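Local coordinates for protein yciF (Escherichia coli, PDB 2GS4) that is a homodimeric stress protein of the ferritin-like, rubrerythrin-related class whose precise role is unsettled but probably involves binding metal within its helical bundle, at residues A[22-25]-A[26-29]; A[56-59]-A[60-64]. All blocks are in the same frame, centred on the assembly; numbering follows the deposited sequence.

Contact 1 (A[22-25]-A[26-29]); sequences KQLT and RALA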
# COMPACT_ATOMS: atom_id res chain seq x y z
N LYS A 22 -5.13 -2.09 -12.98
CA LYS A 22 -6.50 -2.36 -13.40
C LYS A 22 -7.44 -1.37 -12.71
O LYS A 22 -8.26 -0.71 -13.34
CB LYS A 22 -6.89 -3.78 -12.99
CG LYS A 22 -7.71 -4.55 -14.00
CD LYS A 22 -6.86 -5.14 -15.10
CE LYS A 22 -7.74 -5.77 -16.17
NZ LYS A 22 -6.99 -6.02 -17.43
N GLN A 23 -7.30 -1.27 -11.39
CA GLN A 23 -8.12 -0.35 -10.61
C GLN A 23 -7.76 1.07 -10.99
O GLN A 23 -8.64 1.93 -11.10
CB GLN A 23 -7.86 -0.55 -9.11
CG GLN A 23 -8.06 -1.97 -8.61
CD GLN A 23 -7.77 -2.10 -7.12
OE1 GLN A 23 -8.30 -1.35 -6.32
NE2 GLN A 23 -6.93 -3.05 -6.76
N LEU A 24 -6.47 1.34 -11.20
CA LEU A 24 -6.07 2.69 -11.54
C LEU A 24 -6.77 3.20 -12.82
O LEU A 24 -7.17 4.36 -12.87
CB LEU A 24 -4.55 2.79 -11.67
CG LEU A 24 -3.94 4.18 -11.42
CD1 LEU A 24 -4.51 4.80 -10.14
CD2 LEU A 24 -2.42 4.07 -11.31
N THR A 25 -6.97 2.33 -13.82
CA THR A 25 -7.64 2.75 -15.07
C THR A 25 -8.98 3.42 -14.81
O THR A 25 -9.26 4.49 -15.36
CB THR A 25 -7.88 1.56 -16.05
OG1 THR A 25 -8.68 0.56 -15.41
CG2 THR A 25 -6.55 0.94 -16.50
N ARG A 26 -9.82 2.80 -13.98
CA ARG A 26 -11.12 3.37 -13.65
C ARG A 26 -10.93 4.69 -12.89
O ARG A 26 -11.52 5.71 -13.24
CB ARG A 26 -11.95 2.41 -12.77
CG ARG A 26 -12.56 1.19 -13.47
CD ARG A 26 -11.82 -0.12 -13.18
NE ARG A 26 -11.98 -0.61 -11.80
CZ ARG A 26 -11.56 -1.80 -11.38
NH1 ARG A 26 -10.95 -2.63 -12.21
NH2 ARG A 26 -11.73 -2.16 -10.11
N ALA A 27 -10.08 4.66 -11.87
CA ALA A 27 -9.84 5.85 -11.06
C ALA A 27 -9.37 7.07 -11.84
O ALA A 27 -9.82 8.18 -11.59
CB ALA A 27 -8.83 5.52 -9.96
N LEU A 28 -8.47 6.87 -12.80
CA LEU A 28 -7.95 7.98 -13.58
C LEU A 28 -9.01 8.64 -14.47
O LEU A 28 -8.98 9.85 -14.67
CB LEU A 28 -6.74 7.53 -14.40
CG LEU A 28 -5.52 7.13 -13.55
CD1 LEU A 28 -4.49 6.41 -14.40
CD2 LEU A 28 -4.92 8.36 -12.91
N ALA A 29 -9.94 7.85 -15.00
CA ALA A 29 -10.99 8.42 -15.84
C ALA A 29 -11.87 9.31 -14.96
O ALA A 29 -12.31 10.38 -15.39
CB ALA A 29 -11.83 7.32 -16.47
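R26 folds back over the preceding turn of helix 6-33 and lays its guanidinium against Q23: CA of Q23 sits 3.8 Å above the plane, over the centre of one face. Bends at chi2 and chi3 (70°) turn the arginine chain back. NH2 of R26 then comes 4.0 Å from CG of Q23, so Q23 meets the arginine through CA and CG. NE2 of Q23 is hydrogen-bonded to S19 and to the carbonyl of C75, away from the arginine.

T25 turns its OG1 between its own backbone N and carbonyl carbon (chi1 59°), 3.9 Å from CD of R26. OG1 of T25 also lies 2.5 Å from O of K22, so short that the exact geometry is doubtful. O of T25 weakly accepts N of A29 at 3.4 Å. Farther round, L24 places CG 3.8 Å from CD1 of L28, while N of L28 bonds O of L24 at 2.8 Å; L28 packs on helix 38-63, and L24 on helices 76-89 and 95-126. The chemistry therefore divides by helix face: leucines knit the buried side to neighbouring helices, while on the exposed side the arginine's flat cation rests on aliphatic and backbone atoms, where its charge can probably remain hydrated.

Contact 2 (A[56-59]-A[60-64]); sequences ERID and QVVES
E56 meets Q60 chiefly through the main chain: N of Q60 donates to O of E56 at 3.1 Å, and CG of the glutamine lies against the same oxygen. This is the first of four successive i to i+4 bonds.

R57 comes next. The extended chain of Q60 brings its amide back over the arginine's stem, with NE2 of Q60 3.5 Å from CA of R57 and 3.9 Å from CG. The guanidinium does not join this overlap. With CG anti to the backbone N (chi1 -163°) and a bend at chi3, the arginine carries its charged end toward helix 130-159, where NH2 forms a salt bridge with E142 and a hydrogen bond with T139. O of R57 accepts N of V61, whose CG2 touches that oxygen; the valine side chain also packs on A132 and L135 of helix 130-159.

On the inward side, I58 and V62 approach through their CG2 methyls at 4.4 Å, a loose apolar contact beside a 3.0 Å bond from N of V62 to O of I58. Both side chains also pack on I70, and I58 reaches Y18 of helix 6-33.

D59 closes the series by accepting N of E63. The extended glutamate chain runs beside that carbonyl, with CG of E63 3.3 Å from O of D59. OD2 of D59 and OE2 of E63 remain 6.0 Å apart, so any repulsion between the carboxylates is probably modest. Past them, OG of S64 donates to O of V61 at 2.6 Å, adding a side-chain bond just after these backbone bonds. Polar chemistry thus secures the backbone and ties R57 to another helix, whereas I58, V61 and V62 supply the apolar packing.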
# COMPACT_ATOMS: atom_id res chain seq x y z
N GLU A 56 -0.24 -3.60 -20.67
CA GLU A 56 0.24 -4.40 -21.80
C GLU A 56 1.68 -4.84 -21.52
O GLU A 56 2.07 -5.96 -21.84
CB GLU A 56 0.19 -3.61 -23.11
CG GLU A 56 -1.22 -3.26 -23.55
CD GLU A 56 -2.06 -4.48 -23.85
OE1 GLU A 56 -3.28 -4.42 -23.64
OE2 GLU A 56 -1.50 -5.50 -24.29
N ARG A 57 2.47 -3.95 -20.93
CA ARG A 57 3.85 -4.28 -20.64
C ARG A 57 3.93 -5.42 -19.62
O ARG A 57 4.85 -6.24 -19.68
CB ARG A 57 4.61 -3.04 -20.14
CG ARG A 57 6.12 -3.17 -20.20
CD ARG A 57 6.79 -1.83 -19.98
NE ARG A 57 6.54 -0.91 -21.09
CZ ARG A 57 6.29 0.38 -20.95
NH1 ARG A 57 6.08 1.15 -22.01
NH2 ARG A 57 6.21 0.91 -19.73
N ILE A 58 2.97 -5.48 -18.70
CA ILE A 58 2.95 -6.56 -17.71
C ILE A 58 2.67 -7.89 -18.42
O ILE A 58 3.20 -8.92 -18.03
CB ILE A 58 1.87 -6.32 -16.60
CG1 ILE A 58 2.31 -5.20 -15.65
CG2 ILE A 58 1.67 -7.61 -15.79
CD1 ILE A 58 1.24 -4.79 -14.64
N ASP A 59 1.83 -7.88 -19.46
CA ASP A 59 1.55 -9.11 -20.19
C ASP A 59 2.85 -9.59 -20.82
O ASP A 59 3.13 -10.79 -20.87
CB ASP A 59 0.52 -8.89 -21.30
CG ASP A 59 -0.83 -8.43 -20.78
OD1 ASP A 59 -1.22 -8.86 -19.68
OD2 ASP A 59 -1.50 -7.66 -21.49
N GLN A 60 3.65 -8.62 -21.28
CA GLN A 60 4.94 -8.90 -21.89
C GLN A 60 5.90 -9.52 -20.87
O GLN A 60 6.64 -10.44 -21.19
CB GLN A 60 5.58 -7.61 -22.44
CG GLN A 60 5.00 -7.09 -23.76
CD GLN A 60 5.78 -5.89 -24.29
OE1 GLN A 60 6.58 -6.01 -25.22
NE2 GLN A 60 5.56 -4.73 -23.69
N VAL A 61 5.88 -8.99 -19.65
CA VAL A 61 6.75 -9.50 -18.58
C VAL A 61 6.41 -10.95 -18.30
O VAL A 61 7.29 -11.80 -18.16
CB VAL A 61 6.57 -8.72 -17.26
CG1 VAL A 61 7.15 -9.53 -16.09
CG2 VAL A 61 7.26 -7.37 -17.34
N VAL A 62 5.12 -11.22 -18.21
CA VAL A 62 4.63 -12.55 -17.93
C VAL A 62 5.04 -13.53 -19.03
O VAL A 62 5.50 -14.64 -18.74
CB VAL A 62 3.11 -12.51 -17.75
CG1 VAL A 62 2.52 -13.91 -17.74
CG2 VAL A 62 2.78 -11.81 -16.43
N GLU A 63 4.89 -13.12 -20.28
CA GLU A 63 5.25 -13.96 -21.42
C GLU A 63 6.77 -14.16 -21.57
O GLU A 63 7.21 -15.11 -22.21
CB GLU A 63 4.68 -13.36 -22.72
CG GLU A 63 3.15 -13.47 -22.85
CD GLU A 63 2.58 -12.40 -23.77
OE1 GLU A 63 3.37 -11.59 -24.30
OE2 GLU A 63 1.35 -12.36 -23.96
N SER A 64 7.56 -13.25 -21.00
CA SER A 64 9.02 -13.34 -21.10
C SER A 64 9.62 -14.51 -20.33
O SER A 64 10.79 -14.86 -20.52
CB SER A 64 9.68 -12.05 -20.60
OG SER A 64 9.70 -12.00 -19.18

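In the fold
Contact 1 lies on helix 6-33 and contact 2 on helix 38-63, the first two helices of the chain. They come in series, with 22-29 complete before 56-64 begins. Their centres are about 19 Å apart and their nearest atoms about 7 Å apart, so they do not touch. The centre of contact 1 lies about 9 Å and that of contact 2 about 16 Å from the chain centre, so contact 2 is the more peripheral. The two helices nevertheless pack together: L28 and T25 meet helix 38-63, while V61 and V62 meet L14 of helix 6-33. Both contacts therefore belong to one ferritin-like bundle, and neither meets the other subunit of the homodimer.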